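Local coordinates for periplasmic binding protein (Veillonella parvula, PDB 4LJS), which probably binds a metal-bearing or similar ligand in the cleft between its two lobes and delivers it to a membrane transporter, at residues A[76-81]-A[255-260]; A[288-291]-A[297-300]. One frame throughout, in Å; residues are numbered along the deposited sequence.

Contact 1 (A[76-81]-A[255-260])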
loop_
_atom_site.group_PDB
_atom_site.type_symbol
_atom_site.label_atom_id
_atom_site.label_comp_id
_atom_site.label_asym_id
_atom_site.label_seq_id
_atom_site.Cartn_x
_atom_site.Cartn_y
_atom_site.Cartn_z
ATOM N N ARG A 76 1.020 6.637 14.957
ATOM C CA ARG A 76 -0.145 7.296 14.361
ATOM C C ARG A 76 0.207 8.306 13.260
ATOM O O ARG A 76 -0.596 8.543 12.359
ATOM C CB ARG A 76 -0.995 7.969 15.452
ATOM C CG ARG A 76 -0.274 9.074 16.224
ATOM C CD ARG A 76 -1.063 9.521 17.445
ATOM N NE ARG A 76 -2.456 9.866 17.150
ATOM C CZ ARG A 76 -2.858 11.048 16.682
ATOM N NH1 ARG A 76 -1.974 12.009 16.434
ATOM N NH2 ARG A 76 -4.150 11.270 16.457
ATOM N N LYS A 77 1.399 8.893 13.325
ATOM C CA LYS A 77 1.808 9.889 12.330
ATOM C C LYS A 77 1.939 9.301 10.923
ATOM O O LYS A 77 1.961 10.037 9.944
ATOM C CB LYS A 77 3.134 10.545 12.711
ATOM C CG LYS A 77 3.084 11.424 13.946
ATOM C CD LYS A 77 4.492 11.873 14.317
ATOM C CE LYS A 77 4.531 12.579 15.660
ATOM N NZ LYS A 77 5.935 12.801 16.110
ATOM N N TYR A 78 2.045 7.981 10.832
ATOM C CA TYR A 78 2.172 7.314 9.543
ATOM C C TYR A 78 0.808 7.095 8.919
ATOM O O TYR A 78 0.712 6.736 7.760
ATOM C CB TYR A 78 2.851 5.958 9.701
ATOM C CG TYR A 78 4.294 6.026 10.125
ATOM C CD1 TYR A 78 4.639 6.344 11.427
ATOM C CD2 TYR A 78 5.313 5.751 9.225
ATOM C CE1 TYR A 78 5.955 6.401 11.818
ATOM C CE2 TYR A 78 6.635 5.801 9.611
ATOM C CZ TYR A 78 6.950 6.125 10.909
ATOM O OH TYR A 78 8.268 6.180 11.301
ATOM N N VAL A 79 -0.244 7.284 9.708
ATOM C CA VAL A 79 -1.611 7.150 9.225
ATOM C C VAL A 79 -2.054 8.494 8.647
ATOM O O VAL A 79 -1.673 9.543 9.176
ATOM C CB VAL A 79 -2.549 6.716 10.385
ATOM C CG1 VAL A 79 -4.006 6.697 9.950
ATOM C CG2 VAL A 79 -2.132 5.354 10.908
ATOM N N ARG A 80 -2.827 8.470 7.557
ATOM C CA ARG A 80 -3.383 9.702 6.978
ATOM C C ARG A 80 -4.115 10.492 8.054
ATOM O O ARG A 80 -4.855 9.906 8.844
ATOM C CB ARG A 80 -4.363 9.400 5.835
ATOM C CG ARG A 80 -3.717 9.063 4.516
ATOM C CD ARG A 80 -4.745 8.830 3.414
ATOM N NE ARG A 80 -5.341 10.073 2.943
ATOM C CZ ARG A 80 -4.799 10.851 2.009
ATOM N NH1 ARG A 80 -3.646 10.510 1.452
ATOM N NH2 ARG A 80 -5.405 11.970 1.632
ATOM N N PRO A 81 -3.906 11.820 8.088
ATOM C CA PRO A 81 -4.482 12.699 9.118
ATOM C C PRO A 81 -5.966 12.420 9.388
ATOM O O PRO A 81 -6.353 12.302 10.550
ATOM C CB PRO A 81 -4.294 14.104 8.526
ATOM C CG PRO A 81 -3.082 13.980 7.661
ATOM C CD PRO A 81 -3.094 12.568 7.108
ATOM N N GLY A 255 10.809 2.309 9.025
ATOM C CA GLY A 255 11.813 2.567 10.040
ATOM C C GLY A 255 12.830 3.612 9.638
ATOM O O GLY A 255 13.434 4.263 10.492
ATOM N N GLU A 256 12.995 3.795 8.331
ATOM C CA GLU A 256 14.052 4.652 7.812
ATOM C C GLU A 256 13.622 6.091 7.544
ATOM O O GLU A 256 14.346 6.848 6.904
ATOM C CB GLU A 256 14.695 4.009 6.585
ATOM C CG GLU A 256 15.425 2.722 6.950
ATOM C CD GLU A 256 15.449 1.716 5.826
ATOM O OE1 GLU A 256 15.479 2.138 4.653
ATOM O OE2 GLU A 256 15.429 0.501 6.118
ATOM N N TYR A 257 12.452 6.459 8.063
ATOM C CA TYR A 257 11.987 7.844 8.046
ATOM C C TYR A 257 12.955 8.772 8.776
ATOM O O TYR A 257 13.188 9.903 8.343
ATOM C CB TYR A 257 10.599 7.953 8.683
ATOM C CG TYR A 257 9.450 7.744 7.717
ATOM C CD1 TYR A 257 9.460 6.690 6.811
ATOM C CD2 TYR A 257 8.347 8.589 7.723
ATOM C CE1 TYR A 257 8.411 6.492 5.925
ATOM C CE2 TYR A 257 7.288 8.399 6.839
ATOM C CZ TYR A 257 7.328 7.345 5.945
ATOM O OH TYR A 257 6.287 7.139 5.070
ATOM N N SER A 258 13.515 8.285 9.883
ATOM C CA SER A 258 14.435 9.076 10.697
ATOM C C SER A 258 15.748 9.393 9.972
ATOM O O SER A 258 16.493 10.282 10.380
ATOM C CB SER A 258 14.719 8.373 12.030
ATOM O OG SER A 258 15.317 7.103 11.829
ATOM N N GLN A 259 16.019 8.668 8.893
ATOM C CA GLN A 259 17.228 8.881 8.110
ATOM C C GLN A 259 16.958 9.653 6.824
ATOM O O GLN A 259 17.835 9.756 5.972
ATOM C CB GLN A 259 17.882 7.539 7.776
ATOM C CG GLN A 259 18.532 6.866 8.965
ATOM C CD GLN A 259 19.602 7.731 9.596
ATOM O OE1 GLN A 259 19.381 8.356 10.634
ATOM N NE2 GLN A 259 20.772 7.776 8.968
ATOM N N ALA A 260 15.750 10.203 6.701
ATOM C CA ALA A 260 15.296 10.854 5.465
ATOM C C ALA A 260 16.259 11.904 4.900
ATOM O O ALA A 260 16.650 11.834 3.733
ATOM C CB ALA A 260 13.904 11.464 5.661
#

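Contact 2 (A[288-291]-A[297-300])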
loop_
_atom_site.group_PDB
_atom_site.type_symbol
_atom_site.label_atom_id
_atom_site.label_comp_id
_atom_site.label_asym_id
_atom_site.label_seq_id
_atom_site.Cartn_x
_atom_site.Cartn_y
_atom_site.Cartn_z
ATOM N N PRO A 288 6.940 7.339 -0.126
ATOM C CA PRO A 288 6.830 6.370 0.971
ATOM C C PRO A 288 6.510 4.962 0.474
ATOM O O PRO A 288 5.610 4.776 -0.351
ATOM C CB PRO A 288 5.688 6.928 1.837
ATOM C CG PRO A 288 4.955 7.896 0.958
ATOM C CD PRO A 288 5.962 8.435 -0.012
ATOM N N LEU A 289 7.276 3.992 0.970
ATOM C CA LEU A 289 7.075 2.584 0.663
ATOM C C LEU A 289 5.645 2.154 0.976
ATOM O O LEU A 289 5.030 1.403 0.212
ATOM C CB LEU A 289 8.074 1.724 1.452
ATOM C CG LEU A 289 8.140 0.227 1.134
ATOM C CD1 LEU A 289 8.430 -0.008 -0.346
ATOM C CD2 LEU A 289 9.195 -0.462 1.995
ATOM N N LEU A 290 5.106 2.654 2.085
ATOM C CA LEU A 290 3.744 2.297 2.493
ATOM C C LEU A 290 2.687 2.714 1.462
ATOM O O LEU A 290 1.534 2.297 1.544
ATOM C CB LEU A 290 3.416 2.863 3.893
ATOM C CG LEU A 290 3.374 4.383 4.145
ATOM C CD1 LEU A 290 2.094 5.018 3.613
ATOM C CD2 LEU A 290 3.533 4.713 5.642
ATOM N N ALA A 291 3.081 3.543 0.498
ATOM C CA ALA A 291 2.168 3.984 -0.550
ATOM C C ALA A 291 2.381 3.233 -1.859
ATOM O O ALA A 291 1.587 3.369 -2.783
ATOM C CB ALA A 291 2.309 5.477 -0.784
ATOM N N ILE A 297 -5.652 1.476 0.403
ATOM C CA ILE A 297 -6.137 2.845 0.214
ATOM C C ILE A 297 -5.025 3.899 0.060
ATOM O O ILE A 297 -5.250 4.940 -0.549
ATOM C CB ILE A 297 -7.136 3.256 1.345
ATOM C CG1 ILE A 297 -7.965 4.474 0.934
ATOM C CG2 ILE A 297 -6.409 3.502 2.662
ATOM C CD1 ILE A 297 -8.741 4.288 -0.350
ATOM N N ARG A 298 -3.825 3.619 0.580
ATOM C CA ARG A 298 -2.727 4.594 0.529
ATOM C C ARG A 298 -2.096 4.716 -0.869
ATOM O O ARG A 298 -1.173 5.513 -1.093
ATOM C CB ARG A 298 -1.651 4.296 1.588
ATOM C CG ARG A 298 -2.152 4.349 3.036
ATOM C CD ARG A 298 -2.785 5.702 3.360
ATOM N NE ARG A 298 -1.814 6.789 3.270
ATOM C CZ ARG A 298 -0.994 7.145 4.253
ATOM N NH1 ARG A 298 -1.017 6.502 5.425
ATOM N NH2 ARG A 298 -0.148 8.150 4.067
ATOM N N LEU A 299 -2.595 3.925 -1.808
ATOM C CA LEU A 299 -2.233 4.088 -3.213
ATOM C C LEU A 299 -2.515 5.525 -3.699
ATOM O O LEU A 299 -1.852 6.025 -4.607
ATOM C CB LEU A 299 -2.996 3.077 -4.076
ATOM C CG LEU A 299 -2.759 3.143 -5.588
ATOM C CD1 LEU A 299 -1.265 3.104 -5.915
ATOM C CD2 LEU A 299 -3.483 2.023 -6.290
ATOM N N LEU A 300 -3.497 6.183 -3.087
ATOM C CA LEU A 300 -3.801 7.573 -3.416
ATOM C C LEU A 300 -2.601 8.498 -3.197
ATOM O O LEU A 300 -2.357 9.404 -3.998
ATOM C CB LEU A 300 -5.007 8.070 -2.612
ATOM C CG LEU A 300 -5.444 9.511 -2.900
ATOM C CD1 LEU A 300 -5.743 9.713 -4.395
ATOM C CD2 LEU A 300 -6.642 9.917 -2.037
#

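Contact 1 (A[76-81]-A[255-260])
Tyr78 sets the CE2 atom of its ring over one face of Tyr257. CE2 of Tyr78 sits 3.7 Å above the Tyr257 ring plane, over its centre; CD2 of Tyr257 is its nearest atom across the contact, at 3.8 Å. The two planes meet at 41°, an oblique pair, neither a stack nor edge-to-face, with the ring centroids of Tyr78 and Tyr257 4.8 Å apart. The side chains run past each other in opposite directions, so that the Tyr78 hydroxyl end comes beside the root of its partner: OH of Tyr78 lies 3.9 Å from Tyr257 CB. Tyr78 reaches across because CG stands anti to its own carbonyl carbon (chi1 -67°), carrying the ring out from the short 3-10 turn of residues 76-78. Beyond the ring, OH makes a weak hydrogen bond to the carbonyl of Asp254, just ahead of the opposing segment. The phenol of Tyr257 in turn packs on Pro288 and Leu290. An alanine in place of Tyr257 would probably leave the Tyr78 ring without the face on which CE2 rests and open a gap beside Pro288. Between these two segments the link is one aromatic pair: no hydrogen bond joins them, so their contact rests on dispersion and shape, with the weak bond to Asp254 as its polar supplement.

Contact 2 (A[288-291]-A[297-300])
Arg298 starts its course against Leu290 at CB, which lies 3.8 Å from the carbonyl O of that leucine. The chain then folds back at chi2 (-57°) and chi3 (-64°), and this double bend brings one face of the guanidinium against Leu290 CD1. Here CD1 of Leu290 stands over the centre of the flat group, 3.7 Å above its plane, with Arg298 CZ its closest atom at 3.8 Å; NH1 and NH2 are both 3.9 Å from the same methyl. Leu290 delivers this methyl with CG lodged between its backbone N and carbonyl carbon (chi1 64°). While the methyl occupies one face, the nitrogens are held by polar partners: NE by the carboxylate of Asp301, NH1 by Glu56 and by the carbonyl of Tyr78. These bonds probably fix the rotation of the group and balance its charge within the buried setting. Next to it, the CB of Ala291 rests 3.5 Å from the carbonyl O of Arg298, while Ala291 O lies 3.9 Å from Leu299 CA and also accepts a hydrogen bond from Ser302 OG. The presenting segment is itself a type I turn, closed by Ala291 N to Pro288 O at 2.9 Å. No hydrogen bond joins the two segments. A strand end thus turns sharply beside the start of helix 299-310, with an arginine reaching across to helix 52-60, where the chain passes back from one lobe to the other, consistent with the periplasmic binding protein fold in which a single long helix, here probably 168-188, joins the two lobes.

Overall arrangement
From the N terminus, the chain forms the hairpin 19-29/34-40, then strands 47-50 and 67-71 and the loop holding residues 76-81. Strands 110-113 and 135-138 complete the parallel sheet before helix 168-188 leads into the mixed sheet. Contact 1 closes this excursion of 173 residues when the loop after strand 247-252 arrives. Contact 2 opens only later, at the end of strand 284-288, and closes a loop with five residues between its segments, at the start of helix 299-310. The two follow in series, neither nested nor crossed. Their centres lie about 12 Å apart: contact 1 bridges the lobes near the surface, and contact 2, deep inside, ties strand 284-288 to helix 299-310, which packs against helices 151-164 and 168-188.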